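Long-range contact in KmHsv2 (PDB 3VU4), which probably binds phosphoinositides at membranes, as a seven-bladed beta-propeller of the PROPPIN family related to the autophagy protein Atg18: residues Y72-I85 with D93-L106. Sequence-based numbering, arbitrary orientation.
With SO4 (sulfate ion), chain C.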
loop_
_atom_site.group_PDB
_atom_site.type_symbol
_atom_site.label_atom_id
_atom_site.label_comp_id
_atom_site.label_asym_id
_atom_site.label_seq_id
_atom_site.Cartn_x
_atom_site.Cartn_y
_atom_site.Cartn_z
ATOM N N TYR A 72 15.115 -13.395 -2.248
ATOM C CA TYR A 72 15.666 -12.075 -2.503
ATOM C C TYR A 72 14.985 -10.946 -1.747
ATOM O O TYR A 72 13.765 -10.920 -1.587
ATOM C CB TYR A 72 15.628 -11.768 -3.999
ATOM C CG TYR A 72 16.491 -12.691 -4.821
ATOM C CD1 TYR A 72 17.879 -12.716 -4.655
ATOM C CD2 TYR A 72 15.923 -13.550 -5.766
ATOM C CE1 TYR A 72 18.680 -13.574 -5.413
ATOM C CE2 TYR A 72 16.713 -14.411 -6.526
ATOM C CZ TYR A 72 18.089 -14.419 -6.346
ATOM O OH TYR A 72 18.866 -15.267 -7.102
ATOM N N VAL A 73 15.801 -10.013 -1.282
ATOM C CA VAL A 73 15.325 -8.853 -0.563
ATOM C C VAL A 73 16.207 -7.710 -1.035
ATOM O O VAL A 73 17.290 -7.938 -1.564
ATOM C CB VAL A 73 15.483 -9.024 0.965
ATOM C CG1 VAL A 73 14.678 -10.212 1.447
ATOM C CG2 VAL A 73 16.940 -9.215 1.318
ATOM N N ALA A 74 15.737 -6.484 -0.862
ATOM C CA ALA A 74 16.495 -5.317 -1.261
ATOM C C ALA A 74 16.545 -4.398 -0.053
ATOM O O ALA A 74 15.579 -4.322 0.705
ATOM C CB ALA A 74 15.804 -4.624 -2.421
ATOM N N PHE A 75 17.664 -3.712 0.141
ATOM C CA PHE A 75 17.773 -2.789 1.261
ATOM C C PHE A 75 18.798 -1.684 1.054
ATOM O O PHE A 75 19.659 -1.766 0.177
ATOM C CB PHE A 75 18.068 -3.548 2.563
ATOM C CG PHE A 75 19.287 -4.426 2.509
ATOM C CD1 PHE A 75 20.556 -3.876 2.360
ATOM C CD2 PHE A 75 19.166 -5.808 2.645
ATOM C CE1 PHE A 75 21.687 -4.690 2.353
ATOM C CE2 PHE A 75 20.295 -6.633 2.640
ATOM C CZ PHE A 75 21.553 -6.074 2.496
ATOM N N VAL A 76 18.661 -0.632 1.852
ATOM C CA VAL A 76 19.559 0.509 1.816
ATOM C C VAL A 76 20.138 0.557 3.218
ATOM O O VAL A 76 19.429 0.301 4.190
ATOM C CB VAL A 76 18.800 1.825 1.540
ATOM C CG1 VAL A 76 19.747 3.012 1.633
ATOM C CG2 VAL A 76 18.164 1.777 0.170
ATOM N N THR A 77 21.423 0.868 3.330
ATOM C CA THR A 77 22.060 0.919 4.639
ATOM C C THR A 77 22.534 2.327 4.963
ATOM O O THR A 77 21.752 3.281 4.903
ATOM C CB THR A 77 23.257 -0.039 4.700
ATOM O OG1 THR A 77 24.235 0.366 3.735
ATOM C CG2 THR A 77 22.813 -1.467 4.398
ATOM N N GLY A 78 23.812 2.450 5.312
ATOM C CA GLY A 78 24.363 3.748 5.645
ATOM C C GLY A 78 24.314 4.648 4.434
ATOM O O GLY A 78 23.738 5.739 4.474
ATOM N N VAL A 79 24.922 4.180 3.349
ATOM C CA VAL A 79 24.957 4.923 2.100
ATOM C C VAL A 79 23.558 4.895 1.491
ATOM O O VAL A 79 23.124 3.887 0.922
ATOM C CB VAL A 79 26.002 4.309 1.136
ATOM C CG1 VAL A 79 25.856 2.794 1.106
ATOM C CG2 VAL A 79 25.850 4.907 -0.257
ATOM N N LYS A 80 22.866 6.023 1.627
ATOM C CA LYS A 80 21.496 6.197 1.160
ATOM C C LYS A 80 21.257 6.012 -0.332
ATOM O O LYS A 80 20.139 5.690 -0.741
ATOM C CB LYS A 80 20.986 7.590 1.539
ATOM C CG LYS A 80 21.330 8.065 2.942
ATOM C CD LYS A 80 20.354 7.577 3.992
ATOM C CE LYS A 80 20.610 6.136 4.368
ATOM N NZ LYS A 80 19.942 5.799 5.657
ATOM N N GLU A 81 22.278 6.228 -1.152
ATOM C CA GLU A 81 22.081 6.104 -2.593
ATOM C C GLU A 81 22.366 4.731 -3.181
ATOM O O GLU A 81 22.399 4.574 -4.400
ATOM C CB GLU A 81 22.894 7.174 -3.339
ATOM C CG GLU A 81 24.059 7.749 -2.563
ATOM C CD GLU A 81 23.617 8.582 -1.372
ATOM O OE1 GLU A 81 22.968 9.632 -1.582
ATOM O OE2 GLU A 81 23.917 8.181 -0.226
ATOM N N VAL A 82 22.543 3.733 -2.323
ATOM C CA VAL A 82 22.824 2.384 -2.799
ATOM C C VAL A 82 21.740 1.383 -2.409
ATOM O O VAL A 82 21.331 1.318 -1.251
ATOM C CB VAL A 82 24.180 1.886 -2.259
ATOM C CG1 VAL A 82 24.421 0.449 -2.684
ATOM C CG2 VAL A 82 25.281 2.779 -2.767
ATOM N N VAL A 83 21.283 0.607 -3.385
ATOM C CA VAL A 83 20.258 -0.400 -3.148
ATOM C C VAL A 83 20.868 -1.788 -3.316
ATOM O O VAL A 83 21.307 -2.159 -4.405
ATOM C CB VAL A 83 19.080 -0.245 -4.132
ATOM C CG1 VAL A 83 18.115 -1.407 -3.975
ATOM C CG2 VAL A 83 18.367 1.080 -3.886
ATOM N N HIS A 84 20.892 -2.554 -2.234
ATOM C CA HIS A 84 21.467 -3.887 -2.268
ATOM C C HIS A 84 20.443 -4.970 -2.550
ATOM O O HIS A 84 19.441 -5.075 -1.847
ATOM C CB HIS A 84 22.120 -4.222 -0.928
ATOM C CG HIS A 84 23.235 -3.306 -0.536
ATOM N ND1 HIS A 84 24.543 -3.729 -0.438
ATOM C CD2 HIS A 84 23.231 -2.005 -0.158
ATOM C CE1 HIS A 84 25.296 -2.731 -0.013
ATOM N NE2 HIS A 84 24.523 -1.674 0.166
ATOM N N ILE A 85 20.687 -5.774 -3.578
ATOM C CA ILE A 85 19.803 -6.894 -3.859
ATOM C C ILE A 85 20.532 -8.000 -3.106
ATOM O O ILE A 85 21.670 -8.317 -3.431
ATOM C CB ILE A 85 19.747 -7.225 -5.351
ATOM C CG1 ILE A 85 19.381 -5.969 -6.145
ATOM C CG2 ILE A 85 18.712 -8.319 -5.597
ATOM C CD1 ILE A 85 18.040 -5.376 -5.780
ATOM N N ASP A 93 25.259 -10.642 -1.142
ATOM C CA ASP A 93 24.827 -9.540 -1.991
ATOM C C ASP A 93 24.897 -10.100 -3.412
ATOM O O ASP A 93 25.945 -10.581 -3.833
ATOM C CB ASP A 93 25.797 -8.362 -1.845
ATOM C CG ASP A 93 25.124 -7.096 -1.338
ATOM O OD1 ASP A 93 24.264 -7.197 -0.438
ATOM O OD2 ASP A 93 25.472 -5.998 -1.824
ATOM N N VAL A 94 23.787 -10.071 -4.143
ATOM C CA VAL A 94 23.786 -10.582 -5.509
ATOM C C VAL A 94 23.852 -9.417 -6.480
ATOM O O VAL A 94 23.857 -9.611 -7.692
ATOM C CB VAL A 94 22.514 -11.392 -5.826
ATOM C CG1 VAL A 94 21.325 -10.457 -5.957
ATOM C CG2 VAL A 94 22.702 -12.174 -7.117
ATOM N N SER A 95 23.898 -8.203 -5.941
ATOM C CA SER A 95 23.956 -7.008 -6.773
ATOM C C SER A 95 23.919 -5.714 -5.965
ATOM O O SER A 95 23.451 -5.682 -4.827
ATOM C CB SER A 95 22.795 -7.006 -7.765
ATOM O OG SER A 95 22.819 -5.829 -8.551
ATOM N N ARG A 96 24.429 -4.650 -6.571
ATOM C CA ARG A 96 24.456 -3.325 -5.972
ATOM C C ARG A 96 23.987 -2.407 -7.088
ATOM O O ARG A 96 24.322 -2.627 -8.252
ATOM C CB ARG A 96 25.877 -2.923 -5.584
ATOM C CG ARG A 96 26.161 -2.761 -4.096
ATOM C CD ARG A 96 27.487 -2.007 -3.917
ATOM N NE ARG A 96 28.533 -2.559 -4.783
ATOM C CZ ARG A 96 29.648 -1.922 -5.136
ATOM N NH1 ARG A 96 29.884 -0.690 -4.701
ATOM N NH2 ARG A 96 30.531 -2.519 -5.927
ATOM N N ILE A 97 23.201 -1.394 -6.743
ATOM C CA ILE A 97 22.715 -0.439 -7.729
ATOM C C ILE A 97 22.812 0.922 -7.067
ATOM O O ILE A 97 22.367 1.095 -5.934
ATOM C CB ILE A 97 21.255 -0.733 -8.127
ATOM C CG1 ILE A 97 21.162 -2.116 -8.770
ATOM C CG2 ILE A 97 20.760 0.319 -9.097
ATOM C CD1 ILE A 97 19.740 -2.585 -9.018
ATOM N N LYS A 98 23.409 1.886 -7.758
ATOM C CA LYS A 98 23.573 3.211 -7.180
ATOM C C LYS A 98 22.870 4.299 -7.962
ATOM O O LYS A 98 22.826 4.272 -9.189
ATOM C CB LYS A 98 25.055 3.566 -7.078
ATOM C CG LYS A 98 25.307 4.857 -6.319
ATOM C CD LYS A 98 26.660 5.456 -6.661
ATOM C CE LYS A 98 26.999 6.606 -5.727
ATOM N NZ LYS A 98 27.250 6.129 -4.333
ATOM N N VAL A 99 22.325 5.266 -7.238
ATOM C CA VAL A 99 21.633 6.376 -7.867
ATOM C C VAL A 99 22.263 7.686 -7.400
ATOM O O VAL A 99 23.024 7.698 -6.434
ATOM C CB VAL A 99 20.128 6.332 -7.547
ATOM C CG1 VAL A 99 19.509 5.123 -8.214
ATOM C CG2 VAL A 99 19.916 6.260 -6.048
ATOM N N ASP A 100 21.951 8.779 -8.087
ATOM C CA ASP A 100 22.532 10.078 -7.769
ATOM C C ASP A 100 22.058 10.781 -6.503
ATOM O O ASP A 100 22.743 11.669 -6.000
ATOM C CB ASP A 100 22.360 11.023 -8.959
ATOM C CG ASP A 100 22.952 10.455 -10.229
ATOM O OD1 ASP A 100 24.126 10.009 -10.186
ATOM O OD2 ASP A 100 22.245 10.453 -11.264
ATOM N N ALA A 101 20.895 10.401 -5.991
ATOM C CA ALA A 101 20.374 11.021 -4.778
ATOM C C ALA A 101 19.912 9.909 -3.843
ATOM O O ALA A 101 19.845 8.752 -4.249
ATOM C CB ALA A 101 19.222 11.949 -5.124
ATOM N N PRO A 102 19.589 10.238 -2.579
ATOM C CA PRO A 102 19.142 9.201 -1.639
ATOM C C PRO A 102 17.907 8.472 -2.174
ATOM O O PRO A 102 17.021 9.096 -2.756
ATOM C CB PRO A 102 18.827 9.991 -0.372
ATOM C CG PRO A 102 19.683 11.213 -0.492
ATOM C CD PRO A 102 19.559 11.567 -1.943
ATOM N N VAL A 103 17.845 7.162 -1.978
ATOM C CA VAL A 103 16.708 6.394 -2.451
ATOM C C VAL A 103 15.438 6.710 -1.661
ATOM O O VAL A 103 15.439 6.666 -0.427
ATOM C CB VAL A 103 16.979 4.884 -2.354
ATOM C CG1 VAL A 103 15.758 4.102 -2.815
ATOM C CG2 VAL A 103 18.185 4.524 -3.198
ATOM N N LYS A 104 14.363 7.029 -2.389
ATOM C CA LYS A 104 13.052 7.334 -1.807
ATOM C C LYS A 104 12.164 6.094 -1.929
ATOM O O LYS A 104 12.094 5.269 -1.017
ATOM C CB LYS A 104 12.376 8.495 -2.546
ATOM C CG LYS A 104 13.031 9.856 -2.389
ATOM C CD LYS A 104 12.208 10.897 -3.138
ATOM C CE LYS A 104 12.787 12.301 -3.026
ATOM N NZ LYS A 104 11.938 13.294 -3.764
ATOM N N ASP A 105 11.492 5.958 -3.067
ATOM C CA ASP A 105 10.629 4.806 -3.299
ATOM C C ASP A 105 11.442 3.644 -3.867
ATOM O O ASP A 105 12.453 3.853 -4.537
ATOM C CB ASP A 105 9.509 5.186 -4.265
ATOM C CG ASP A 105 8.630 6.298 -3.725
ATOM O OD1 ASP A 105 7.913 6.054 -2.721
ATOM O OD2 ASP A 105 8.664 7.412 -4.301
ATOM N N LEU A 106 10.992 2.422 -3.595
ATOM C CA LEU A 106 11.670 1.221 -4.066
ATOM C C LEU A 106 10.673 0.080 -4.265
ATOM O O LEU A 106 10.006 -0.340 -3.316
ATOM C CB LEU A 106 12.738 0.799 -3.059
ATOM C CG LEU A 106 13.558 -0.437 -3.429
ATOM C CD1 LEU A 106 14.231 -0.201 -4.768
ATOM C CD2 LEU A 106 14.592 -0.726 -2.355
HETATM S S SO4 C . 14.031 16.121 -2.332
HETATM O O1 SO4 C . 14.123 15.537 -3.686
HETATM O O2 SO4 C . 12.651 15.979 -1.835
HETATM O O3 SO4 C . 14.943 15.405 -1.425
HETATM O O4 SO4 C . 14.402 17.549 -2.390
#
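Backbone pairing joins 82-85 to 93-98 as antiparallel strands: Val83 N donates to Ile97 O at 2.8 Å, with an N-H...O angle of 174°, and Ile97 N returns a bond to Val83 O. At one end a classic beta bulge sets two residues, Val94 and Ser95, opposite Ile85, whose N donates to Ser95 O while its O accepts from Val94 N at 2.8 Å and only weakly from Ser95 N. At the other end Glu81 O takes Val99 N at 2.9 Å. The strands are the third and outermost of a propeller blade; the chain then turns at 99-102 into 103-106, first strand of the next blade, where Val103 N bonds Lys80 O at 3.0 Å. Beside this backbone bond, apolar side chains meet between the blades: Val83, its CG1 anti to the backbone N (chi1 173°), sets that methyl against Leu106 CD2 at 3.9 Å and its CG2 against Val103 CG2. On the sheet's other face, His84 ND1 donates to the syn lone pair of Asp93 OD2 at 2.8 Å, the oxygen lying 17° out of the His84 ring plane, while Arg96 CG sits over one ring face. A leucine in place of His84 would probably leave the Asp93 carboxylate without this donor and freer to turn.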